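Long-range contacts in Ice-binding protein isoform1a (PDB 7BWY), which binds ice, probably by engaging particular water molecules of its prism planes, and so acts as an antifreeze protein: residues F17-P22 with S195-D200; T83-G88 with K103-V108; T96-V101 with D117-A122; V108-V113 with A138-I143; F128-T133 with W155-S160. The protein carries 2 engineered substitutions. One frame throughout, in Å; residues are numbered along the deposited sequence.

Contact 1: F17-P22 with S195-D200; sequences FGALAP and SAVTLD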
# COMPACT_ATOMS: atom_id res chain seq x y z
N PHE A 17 -7.27 8.52 -1.50
CA PHE A 17 -6.01 8.75 -2.21
C PHE A 17 -5.38 7.45 -2.69
O PHE A 17 -5.15 6.51 -1.90
CB PHE A 17 -4.97 9.43 -1.30
CG PHE A 17 -5.20 10.90 -1.13
CD1 PHE A 17 -6.21 11.36 -0.28
CD2 PHE A 17 -4.50 11.84 -1.90
CE1 PHE A 17 -6.52 12.71 -0.18
CE2 PHE A 17 -4.80 13.19 -1.78
CZ PHE A 17 -5.82 13.63 -0.94
N GLY A 18 -5.01 7.44 -3.99
CA GLY A 18 -4.23 6.34 -4.55
C GLY A 18 -2.74 6.51 -4.23
O GLY A 18 -1.99 5.54 -4.09
N ALA A 19 -2.32 7.78 -4.16
CA ALA A 19 -0.92 8.09 -3.90
C ALA A 19 -0.84 9.38 -3.10
O ALA A 19 -1.41 10.39 -3.51
CB ALA A 19 -0.09 8.21 -5.17
N LEU A 20 -0.07 9.31 -2.00
CA LEU A 20 0.05 10.39 -1.02
C LEU A 20 1.43 10.31 -0.41
O LEU A 20 1.84 9.24 0.03
CB LEU A 20 -0.99 10.17 0.08
CG LEU A 20 -1.00 11.26 1.17
CD1 LEU A 20 -1.34 12.61 0.58
CD2 LEU A 20 -1.95 10.88 2.30
N ALA A 21 2.16 11.43 -0.42
CA ALA A 21 3.50 11.49 0.18
C ALA A 21 3.91 12.92 0.56
O ALA A 21 3.59 13.89 -0.17
CB ALA A 21 4.48 10.98 -0.85
N PRO A 22 4.68 13.14 1.65
CA PRO A 22 5.06 14.51 1.99
C PRO A 22 6.11 15.07 1.03
O PRO A 22 6.10 16.23 0.70
CB PRO A 22 5.51 14.42 3.47
CG PRO A 22 5.96 12.99 3.60
CD PRO A 22 5.14 12.15 2.63
N SER A 195 7.79 9.26 2.87
CA SER A 195 8.71 10.17 2.18
C SER A 195 8.20 10.46 0.79
O SER A 195 7.47 11.44 0.62
CB SER A 195 10.14 9.67 2.21
OG SER A 195 10.25 8.40 1.60
N ALA A 196 8.52 9.58 -0.19
CA ALA A 196 8.05 9.86 -1.54
C ALA A 196 7.34 8.60 -2.07
O ALA A 196 7.61 7.50 -1.60
CB ALA A 196 9.26 10.20 -2.44
N VAL A 197 6.49 8.78 -3.08
CA VAL A 197 6.03 7.72 -3.95
C VAL A 197 6.66 7.93 -5.32
O VAL A 197 6.57 9.02 -5.90
CB VAL A 197 4.50 7.74 -4.06
CG1 VAL A 197 3.99 6.72 -5.12
CG2 VAL A 197 3.90 7.46 -2.69
N THR A 198 7.26 6.85 -5.85
CA THR A 198 7.69 6.89 -7.25
C THR A 198 7.02 5.79 -8.05
O THR A 198 6.83 4.67 -7.55
CB THR A 198 9.22 6.90 -7.37
OG1 THR A 198 9.65 5.69 -6.79
CG2 THR A 198 9.83 7.93 -6.45
N LEU A 199 6.68 6.12 -9.30
CA LEU A 199 5.79 5.33 -10.10
C LEU A 199 6.38 5.20 -11.48
O LEU A 199 6.96 6.14 -12.00
CB LEU A 199 4.45 6.09 -10.22
CG LEU A 199 3.74 6.33 -8.89
CD1 LEU A 199 2.52 7.22 -9.07
CD2 LEU A 199 3.37 5.04 -8.20
N ASP A 200 6.11 4.07 -12.12
CA ASP A 200 6.41 3.90 -13.53
C ASP A 200 5.33 3.02 -14.16
O ASP A 200 5.31 1.81 -13.96
CB ASP A 200 7.79 3.25 -13.69
CG ASP A 200 8.25 3.11 -15.15
OD1 ASP A 200 7.49 3.46 -16.11
OD2 ASP A 200 9.36 2.66 -15.34
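A21 and V197 meet through methyl groups in the interior of the protein. A21 CB lies 4.0 Å from V197 CG2. A19 CB faces the other branch, V197 CG1, at 4.3 Å. V197 can serve both alanines because its CG1 is anti to the backbone N (chi1 173°). That spreads the two methyls along the strand 19-21. The methyl of A21 also rests 3.8 Å from A196 CA, so it lies against the main chain of 195-200 as well.

The two strands belong to different faces of a beta-solenoid, a right-handed parallel beta-helix. Their short axes pass 8.0 Å apart at 144°. They are therefore not paired edge to edge, and the small side chains fill the distance between them. L20 turns its side chain the other way, onto A66 and S70 of the helix 61-79 that runs along the solenoid. V197 also packs on L191.

The remaining contacts are carbon against carbonyl oxygen. S195 O sits 3.2 Å from P22 CD and 3.4 Å from A21 CB. P22 N is also near this oxygen, but as a proline nitrogen it has no hydrogen to offer. V197 CG2 lies 3.8 Å from L20 O. P22 reaches F67 of the helix, and A21 O accepts a hydrogen bond from T39 OG1.

Contact 2: T83-G88 with K103-V108; sequences TVDQAG and KYDSAV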
# COMPACT_ATOMS: atom_id res chain seq x y z
N THR A 83 -1.31 -11.31 15.99
CA THR A 83 -1.90 -12.60 16.30
C THR A 83 -1.07 -13.72 15.70
O THR A 83 -1.28 -14.87 16.07
CB THR A 83 -3.32 -12.70 15.77
OG1 THR A 83 -3.25 -12.70 14.35
CG2 THR A 83 -4.22 -11.58 16.27
N VAL A 84 -0.15 -13.43 14.76
CA VAL A 84 0.77 -14.44 14.26
C VAL A 84 2.17 -13.83 14.24
O VAL A 84 2.39 -12.76 13.67
CB VAL A 84 0.40 -14.96 12.85
CG1 VAL A 84 1.38 -16.03 12.36
CG2 VAL A 84 -1.05 -15.46 12.74
N ASP A 85 3.10 -14.55 14.85
CA ASP A 85 4.44 -14.02 14.92
C ASP A 85 5.30 -14.78 13.92
O ASP A 85 5.59 -15.93 14.18
CB ASP A 85 5.03 -14.08 16.32
CG ASP A 85 6.48 -13.64 16.37
OD1 ASP A 85 7.00 -13.02 15.38
OD2 ASP A 85 7.11 -13.96 17.36
N GLN A 86 5.71 -14.12 12.83
CA GLN A 86 6.44 -14.78 11.76
C GLN A 86 7.94 -14.62 12.00
O GLN A 86 8.69 -15.16 11.21
CB GLN A 86 6.01 -14.24 10.39
CG GLN A 86 4.51 -14.44 10.16
CD GLN A 86 4.13 -15.85 9.78
OE1 GLN A 86 4.38 -16.79 10.51
NE2 GLN A 86 3.55 -16.03 8.61
N ALA A 87 8.35 -13.91 13.07
CA ALA A 87 9.76 -13.80 13.43
C ALA A 87 10.62 -13.40 12.21
O ALA A 87 10.31 -12.43 11.49
CB ALA A 87 10.21 -15.09 14.09
N GLY A 88 11.71 -14.14 11.94
CA GLY A 88 12.59 -13.82 10.83
C GLY A 88 12.14 -14.35 9.46
O GLY A 88 12.93 -14.33 8.53
N LYS A 103 3.31 -10.39 12.03
CA LYS A 103 4.43 -9.61 12.50
C LYS A 103 5.67 -10.23 11.87
O LYS A 103 5.96 -11.39 12.09
CB LYS A 103 4.47 -9.74 14.02
CG LYS A 103 5.81 -9.49 14.68
CD LYS A 103 5.70 -9.41 16.20
CE LYS A 103 7.04 -9.09 16.83
NZ LYS A 103 8.01 -10.17 16.50
N TYR A 104 6.44 -9.44 11.12
CA TYR A 104 7.71 -9.95 10.60
C TYR A 104 8.81 -9.01 11.07
O TYR A 104 8.66 -7.80 10.91
CB TYR A 104 7.69 -9.94 9.06
CG TYR A 104 6.74 -10.92 8.40
CD1 TYR A 104 5.38 -10.65 8.31
CD2 TYR A 104 7.22 -12.11 7.86
CE1 TYR A 104 4.52 -11.58 7.74
CE2 TYR A 104 6.38 -13.02 7.24
CZ TYR A 104 5.01 -12.76 7.20
OH TYR A 104 4.15 -13.70 6.65
N ASP A 105 9.91 -9.58 11.57
CA ASP A 105 11.00 -8.83 12.19
C ASP A 105 11.99 -8.26 11.18
O ASP A 105 12.73 -7.37 11.56
CB ASP A 105 11.79 -9.67 13.20
CG ASP A 105 10.90 -10.26 14.28
OD1 ASP A 105 9.80 -9.72 14.49
OD2 ASP A 105 11.32 -11.25 14.88
N SER A 106 12.08 -8.76 9.94
CA SER A 106 13.03 -8.15 9.01
C SER A 106 12.53 -8.27 7.59
O SER A 106 11.34 -8.42 7.37
CB SER A 106 14.39 -8.72 9.12
OG SER A 106 14.22 -10.08 9.33
N ALA A 107 13.47 -8.13 6.64
CA ALA A 107 13.13 -7.85 5.26
C ALA A 107 12.23 -8.98 4.74
O ALA A 107 12.47 -10.16 5.01
CB ALA A 107 14.44 -7.72 4.52
N VAL A 108 11.14 -8.66 4.03
CA VAL A 108 10.37 -9.76 3.46
C VAL A 108 10.30 -9.55 1.95
O VAL A 108 10.30 -8.42 1.43
CB VAL A 108 8.96 -9.94 4.06
CG1 VAL A 108 8.99 -10.13 5.57
CG2 VAL A 108 8.10 -8.74 3.74
O HOH W 1 10.91 -11.28 9.04
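D85 OD1 is gripped from the two opposite faces of its carboxylate plane. On one face is K103 NZ, 3.2 Å from D85 OD1, in a salt bridge. On the other is A87 N, 2.8 Å from D85 OD1, which makes an Asx turn. K103 NZ then carries on to D105 OD1 at 2.7 Å and meets the syn lone pair of that oxygen. The ammonium group thus joins two carboxylates whose OD1 atoms, of D85 and D105, are 4.4 Å apart. It would be expected to offset their mutual repulsion. K103 runs alongside D85 and bends at its last torsion (chi4 -61°) to bring NZ between the two acids.

Strand 84-85 is the edge strand beside 100-104, in parallel pairing on one face of the beta-solenoid. Q86 N gives a bond of 2.8 Å to K103 O, and K103 N binds V84 O. Past the end of the strands D105 N donates to A87 O, 2.9 Å and almost straight at 174°. Water 1 links A87 O to S106 N.

Away from the salt bridges, Q86 lies alongside Y104. Q86 CB sits over one face of the Y104 ring in a CH-pi contact, 3.5 Å from the ring centroid. A bend at chi2 (-78°) carries the amide round to the phenol. Q86 NE2 there donates to Y104 OH at 3.1 Å, with the hydroxyl oxygen tilted out of the amide plane. Both side chains also touch F97, and Y104 packs on L130 of the next strand.

Contact 3: T96-V101 with D117-A122; sequences TFVAGV and DGAGDA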
# COMPACT_ATOMS: atom_id res chain seq x y z
N THR A 96 -1.13 -19.21 1.94
CA THR A 96 -2.51 -18.74 2.10
C THR A 96 -2.72 -18.29 3.54
O THR A 96 -2.39 -19.03 4.44
CB THR A 96 -3.55 -19.82 1.80
OG1 THR A 96 -3.18 -20.13 0.47
CG2 THR A 96 -4.98 -19.32 1.78
N PHE A 97 -3.18 -17.06 3.75
CA PHE A 97 -3.26 -16.55 5.12
C PHE A 97 -4.71 -16.15 5.37
O PHE A 97 -5.24 -15.41 4.57
CB PHE A 97 -2.37 -15.32 5.33
CG PHE A 97 -0.90 -15.64 5.43
CD1 PHE A 97 -0.47 -16.86 5.97
CD2 PHE A 97 0.06 -14.72 5.04
CE1 PHE A 97 0.88 -17.17 6.10
CE2 PHE A 97 1.42 -15.01 5.21
CZ PHE A 97 1.83 -16.23 5.71
N VAL A 98 -5.34 -16.64 6.46
CA VAL A 98 -6.60 -16.06 6.93
C VAL A 98 -6.30 -14.76 7.71
O VAL A 98 -5.14 -14.50 8.02
CB VAL A 98 -7.35 -17.09 7.80
CG1 VAL A 98 -7.68 -18.34 7.01
CG2 VAL A 98 -6.47 -17.50 8.96
N ALA A 99 -7.36 -14.02 8.06
CA ALA A 99 -7.40 -12.77 8.81
C ALA A 99 -6.42 -12.77 9.96
O ALA A 99 -6.26 -13.78 10.65
CB ALA A 99 -8.77 -12.52 9.34
N GLY A 100 -5.77 -11.63 10.20
CA GLY A 100 -4.73 -11.72 11.21
C GLY A 100 -3.85 -10.49 11.27
O GLY A 100 -3.86 -9.66 10.35
N VAL A 101 -3.08 -10.37 12.36
CA VAL A 101 -2.04 -9.36 12.46
C VAL A 101 -0.74 -10.14 12.47
O VAL A 101 -0.46 -10.92 13.40
CB VAL A 101 -2.20 -8.39 13.66
CG1 VAL A 101 -1.04 -7.38 13.77
CG2 VAL A 101 -3.55 -7.66 13.55
N ASP A 117 -7.14 -15.46 2.39
CA ASP A 117 -8.36 -16.24 2.46
C ASP A 117 -9.37 -15.64 3.44
O ASP A 117 -9.18 -15.69 4.66
CB ASP A 117 -7.99 -17.68 2.81
CG ASP A 117 -9.18 -18.62 2.96
OD1 ASP A 117 -10.35 -18.20 2.82
OD2 ASP A 117 -8.92 -19.77 3.30
N GLY A 118 -10.45 -15.04 2.90
CA GLY A 118 -11.45 -14.42 3.75
C GLY A 118 -12.22 -15.41 4.66
O GLY A 118 -12.99 -14.97 5.50
N ALA A 119 -11.97 -16.72 4.54
CA ALA A 119 -12.67 -17.85 5.14
C ALA A 119 -14.19 -17.64 5.23
O ALA A 119 -14.84 -18.05 6.18
CB ALA A 119 -12.03 -18.28 6.43
N GLY A 120 -14.78 -17.06 4.21
CA GLY A 120 -16.22 -16.99 4.24
C GLY A 120 -16.67 -15.68 4.83
O GLY A 120 -17.80 -15.22 4.63
N ASP A 121 -15.76 -15.00 5.53
CA ASP A 121 -16.16 -13.76 6.19
C ASP A 121 -15.48 -12.53 5.54
O ASP A 121 -14.27 -12.39 5.65
CB ASP A 121 -15.89 -14.02 7.67
CG ASP A 121 -16.02 -12.85 8.61
OD1 ASP A 121 -16.60 -11.82 8.18
OD2 ASP A 121 -15.54 -12.99 9.78
N ALA A 122 -16.28 -11.60 4.98
CA ALA A 122 -15.91 -10.42 4.23
C ALA A 122 -15.36 -9.35 5.16
O ALA A 122 -14.94 -8.26 4.73
CB ALA A 122 -17.12 -9.85 3.52
O HOH W 2 -9.94 -14.77 7.11
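F97 O takes two donors: D117 N, 2.9 Å away from F97 O and nearly straight at 168°, and NE1 of W126. D117 N comes from above the carbonyl plane. The bond joins neighbouring coils of the right-handed beta-helix, where strand 95-98 runs parallel to 113-117. Water 2 extends the join, accepting from A99 N at 2.8 Å and donating to D117 O at 2.7 Å. V98 CA also makes a CA-H...O contact with D117 O.

At D117 the chain leaves the strand. CG is anti to the backbone N (chi1 178°), which holds the carboxylate by the chain that follows. A119 N binds D117 OD1 at 2.8 Å from above the carboxylate plane, in an Asx turn. N146 ND2 is a second partner of this oxygen. A type I' turn from G118 to D121 follows. An alanine here would remove the carboxylate, is likely to leave A119 N and N146 without their acceptor, and would probably set the turn freer to move.

The aliphatic contacts lie at the surface. T96 CG2 touches D117 CB at 3.6 Å. V98 runs beside D117, and its CG1 is 4.4 Å from A119 CB.

Contact 4: V108-V113 with A138-I143; sequences VGLDGV and ASSSII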
# COMPACT_ATOMS: atom_id res chain seq x y z
N VAL A 108 11.14 -8.66 4.03
CA VAL A 108 10.37 -9.76 3.46
C VAL A 108 10.30 -9.55 1.95
O VAL A 108 10.30 -8.42 1.43
CB VAL A 108 8.96 -9.94 4.06
CG1 VAL A 108 8.99 -10.13 5.57
CG2 VAL A 108 8.10 -8.74 3.74
N GLY A 109 10.17 -10.68 1.25
CA GLY A 109 9.89 -10.56 -0.15
C GLY A 109 8.69 -11.42 -0.55
O GLY A 109 8.35 -12.40 0.12
N LEU A 110 8.06 -11.02 -1.66
CA LEU A 110 6.95 -11.76 -2.23
C LEU A 110 7.33 -12.16 -3.65
O LEU A 110 7.33 -11.33 -4.58
CB LEU A 110 5.67 -10.90 -2.22
CG LEU A 110 4.45 -11.46 -2.97
CD1 LEU A 110 4.27 -12.94 -2.76
CD2 LEU A 110 3.20 -10.73 -2.53
N ASP A 111 7.65 -13.45 -3.79
CA ASP A 111 7.87 -14.04 -5.10
C ASP A 111 6.81 -15.11 -5.34
O ASP A 111 6.65 -15.98 -4.52
CB ASP A 111 9.28 -14.63 -5.19
CG ASP A 111 9.70 -14.90 -6.64
OD1 ASP A 111 9.07 -14.35 -7.61
OD2 ASP A 111 10.66 -15.60 -6.80
N GLY A 112 6.10 -15.05 -6.46
CA GLY A 112 5.02 -16.00 -6.67
C GLY A 112 3.71 -15.36 -6.24
O GLY A 112 3.44 -14.19 -6.58
N VAL A 113 2.89 -16.13 -5.52
CA VAL A 113 1.49 -15.76 -5.25
C VAL A 113 1.24 -15.88 -3.76
O VAL A 113 1.64 -16.88 -3.14
CB VAL A 113 0.52 -16.68 -5.97
CG1 VAL A 113 -0.88 -16.23 -5.60
CG2 VAL A 113 0.77 -16.58 -7.49
N ALA A 138 9.10 -9.54 -9.77
CA ALA A 138 8.47 -9.31 -11.06
C ALA A 138 7.30 -10.27 -11.23
O ALA A 138 7.38 -11.46 -10.92
CB ALA A 138 9.49 -9.55 -12.17
N SER A 139 6.20 -9.76 -11.74
CA SER A 139 5.00 -10.55 -11.95
C SER A 139 4.56 -11.35 -10.72
O SER A 139 3.86 -12.33 -10.90
CB SER A 139 5.20 -11.47 -13.12
OG SER A 139 5.39 -10.68 -14.28
N SER A 140 4.95 -10.97 -9.49
CA SER A 140 4.43 -11.59 -8.28
C SER A 140 2.97 -11.13 -8.10
O SER A 140 2.54 -10.14 -8.70
CB SER A 140 5.26 -11.22 -7.08
OG SER A 140 5.09 -9.84 -6.76
N SER A 141 2.17 -11.85 -7.31
CA SER A 141 0.78 -11.38 -7.20
C SER A 141 0.21 -11.71 -5.83
O SER A 141 0.58 -12.71 -5.21
CB SER A 141 -0.07 -12.02 -8.25
OG SER A 141 -1.22 -11.25 -8.45
N ILE A 142 -0.73 -10.88 -5.40
CA ILE A 142 -1.56 -11.20 -4.25
C ILE A 142 -2.98 -11.48 -4.73
O ILE A 142 -3.58 -10.67 -5.44
CB ILE A 142 -1.49 -10.05 -3.21
CG1 ILE A 142 -0.10 -9.99 -2.56
CG2 ILE A 142 -2.57 -10.21 -2.16
CD1 ILE A 142 0.21 -8.62 -2.13
N ILE A 143 -3.55 -12.62 -4.30
CA ILE A 143 -4.88 -13.09 -4.70
C ILE A 143 -5.83 -13.06 -3.49
O ILE A 143 -5.42 -13.46 -2.40
CB ILE A 143 -4.69 -14.54 -5.26
CG1 ILE A 143 -4.01 -14.50 -6.63
CG2 ILE A 143 -5.99 -15.28 -5.40
CD1 ILE A 143 -4.68 -13.59 -7.63
O HOH W 3 7.15 -13.33 -8.72
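L110 and I142 make the buried apolar contact. L110 CD2 reaches I142 CG1 at 3.4 Å, closer than carbons usually pack, and I142 CD1 at 3.7 Å. With CG anti to the nitrogen (chi1 172°) and chi2 at 41°, the CD2 branch of L110 comes to lie on I142. I142 also packs on L114, L116 and L169. An alanine in place of L110 would probably open a gap beside CG1 and CD1 of I142, which would lose the methyl they rest on. On the outer face V113 CG1 meets I143 CG1 at 3.7 Å, the two side chains crossing at a slant.

The backbone bonds mark a corner of the beta-solenoid, where one coil turns from strand 108-110 into the next face and pairs in parallel with the next coil. S141 N donates to G112 O at 2.8 Å. V113 CA makes a CA-H...O contact of 3.2 Å with S141 O. G112 has backbone angles at which a side chain would press on the carbonyl oxygen of D111.

Polar groups complete the corner. Water 3 accepts from G112 N at 3.0 Å and donates to A138 O at 2.9 Å. S140 CB sits 3.2 Å from L110 O, while S140 OG is hydrogen-bonded to Y137 O.

Contact 5: F128-T133 with W155-S160; sequences FQLATT and WIVGYS. Engineered in segment 155-160: Y159 (natural residue Ser).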
# COMPACT_ATOMS: atom_id res chain seq x y z
N PHE A 128 -0.28 -6.52 8.07
CA PHE A 128 1.07 -7.06 7.90
C PHE A 128 2.05 -6.06 8.50
O PHE A 128 2.21 -4.93 8.01
CB PHE A 128 1.35 -7.37 6.42
CG PHE A 128 0.57 -8.55 5.89
CD1 PHE A 128 1.00 -9.84 6.13
CD2 PHE A 128 -0.58 -8.37 5.14
CE1 PHE A 128 0.26 -10.93 5.68
CE2 PHE A 128 -1.31 -9.46 4.68
CZ PHE A 128 -0.91 -10.75 4.98
N GLN A 129 2.64 -6.44 9.63
CA GLN A 129 3.55 -5.53 10.30
C GLN A 129 4.92 -5.96 9.86
O GLN A 129 5.45 -6.94 10.37
CB GLN A 129 3.41 -5.65 11.82
CG GLN A 129 1.96 -5.48 12.31
CD GLN A 129 1.90 -5.61 13.81
OE1 GLN A 129 2.40 -6.59 14.38
NE2 GLN A 129 1.32 -4.60 14.45
N LEU A 130 5.45 -5.20 8.88
CA LEU A 130 6.74 -5.53 8.28
C LEU A 130 7.74 -4.57 8.88
O LEU A 130 7.74 -3.36 8.55
CB LEU A 130 6.62 -5.38 6.75
CG LEU A 130 5.43 -6.09 6.09
CD1 LEU A 130 5.49 -6.01 4.59
CD2 LEU A 130 5.35 -7.55 6.51
N ALA A 131 8.56 -5.07 9.81
CA ALA A 131 9.40 -4.17 10.61
C ALA A 131 10.34 -3.36 9.70
O ALA A 131 10.68 -2.23 10.04
CB ALA A 131 10.21 -4.96 11.61
N THR A 132 10.76 -3.90 8.54
CA THR A 132 11.74 -3.17 7.75
C THR A 132 11.22 -2.99 6.33
O THR A 132 10.31 -2.18 6.11
CB THR A 132 13.15 -3.77 7.85
OG1 THR A 132 13.20 -5.03 7.18
CG2 THR A 132 13.72 -3.87 9.26
N THR A 133 11.80 -3.74 5.36
CA THR A 133 11.46 -3.47 3.96
C THR A 133 10.42 -4.47 3.48
O THR A 133 10.36 -5.58 3.97
CB THR A 133 12.70 -3.49 3.04
OG1 THR A 133 13.36 -4.73 3.27
CG2 THR A 133 13.66 -2.33 3.27
N TRP A 155 -0.66 -3.01 4.64
CA TRP A 155 0.76 -3.35 4.58
C TRP A 155 1.43 -2.23 5.37
O TRP A 155 1.50 -1.10 4.87
CB TRP A 155 1.24 -3.43 3.11
CG TRP A 155 0.56 -4.52 2.32
CD1 TRP A 155 -0.52 -4.41 1.48
CD2 TRP A 155 0.90 -5.93 2.36
NE1 TRP A 155 -0.85 -5.66 0.96
CE2 TRP A 155 -0.01 -6.60 1.50
CE3 TRP A 155 1.91 -6.66 3.00
CZ2 TRP A 155 0.05 -7.98 1.31
CZ3 TRP A 155 1.96 -8.03 2.83
CH2 TRP A 155 1.05 -8.68 1.99
N ILE A 156 1.93 -2.57 6.56
CA ILE A 156 2.47 -1.55 7.44
C ILE A 156 3.97 -1.70 7.33
O ILE A 156 4.56 -2.64 7.91
CB ILE A 156 1.97 -1.73 8.90
CG1 ILE A 156 0.45 -1.78 8.94
CG2 ILE A 156 2.47 -0.56 9.72
CD1 ILE A 156 -0.16 -0.54 8.36
N VAL A 157 4.60 -0.79 6.57
CA VAL A 157 5.99 -1.08 6.20
C VAL A 157 6.93 -0.19 7.01
O VAL A 157 6.90 1.03 6.90
CB VAL A 157 6.16 -0.86 4.68
CG1 VAL A 157 7.62 -1.13 4.29
CG2 VAL A 157 5.17 -1.72 3.89
N GLY A 158 7.75 -0.81 7.84
CA GLY A 158 8.58 -0.06 8.77
C GLY A 158 9.61 0.83 8.07
O GLY A 158 9.97 1.85 8.62
N TYR A 159 10.15 0.44 6.91
CA TYR A 159 11.08 1.28 6.14
C TYR A 159 10.41 1.70 4.84
O TYR A 159 9.59 2.64 4.85
CB TYR A 159 12.32 0.46 5.79
CG TYR A 159 13.30 0.16 6.91
CD1 TYR A 159 13.08 0.55 8.23
CD2 TYR A 159 14.52 -0.50 6.63
CE1 TYR A 159 14.01 0.28 9.23
CE2 TYR A 159 15.46 -0.79 7.61
CZ TYR A 159 15.19 -0.40 8.92
OH TYR A 159 16.05 -0.73 9.92
N SER A 160 10.71 0.97 3.74
CA SER A 160 10.15 1.36 2.44
C SER A 160 9.69 0.10 1.71
O SER A 160 10.21 -0.99 1.96
CB SER A 160 11.19 2.11 1.61
OG SER A 160 11.66 3.26 2.32
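F128 and W155 stand side by side and point the same way, their rings in an offset stack. The planes are only 10° apart. The F128 ring and the six-membered ring of W155 have centroids 4.2 Å apart, and F128 CG lies 3.4 Å from W155 CZ3. Each CG is anti to its carbonyl carbon (chi1 -71° in F128, -62° in W155), so the rings leave their strands in step. Y102 meets the F128 ring, and W155 NE1 is hydrogen-bonded to E170 O.

L130 comes to the edge of the indole, with CD1 4.0 Å from W155 CE3.

At the far end Y159, an engineered residue, lies alongside T132. T132 CB sits over one face of the phenol ring in a CH-pi contact, 3.8 Å from its centroid. T133 CG2 approaches the ring edge, 3.9 Å from Y159 CD2.

The backbones are tied throughout. F128 O and I156 O accept from I156 N and L130 N. G158 N donates to L130 O at 2.6 Å, and Y159 N to T132 O at 2.7 Å from above the carbonyl plane. G158 CA makes a CA-H...O contact of 3.3 Å with A131 O; a CB on G158 would point into this oxygen and clash. Parallel strands in register, with aromatic and aliphatic residues stacked inward coil upon coil, are the hallmark of a beta-solenoid core.

From the N terminus, contact 1 opens at 17-22 and closes at 195-200. Its loop holds the helix 61-79 and all the other contacts. Contact 2 opens at 83-88, contact 3 at 96-101, and contact 2 closes at 103-108 before contact 3 does, so the two cross. Contact 4 shares V108 with contact 2. It opens before contact 3 closes at 117-122, so these cross too. Contact 5 opens at 128-133, inside contact 4, and closes beyond it. Contacts 2 and 5 join successive strands through Y104 and Q129. I142 of contact 4 meets W155 of contact 5. The overlapping loops bind neighbouring coils, while contact 1 joins early and late chain.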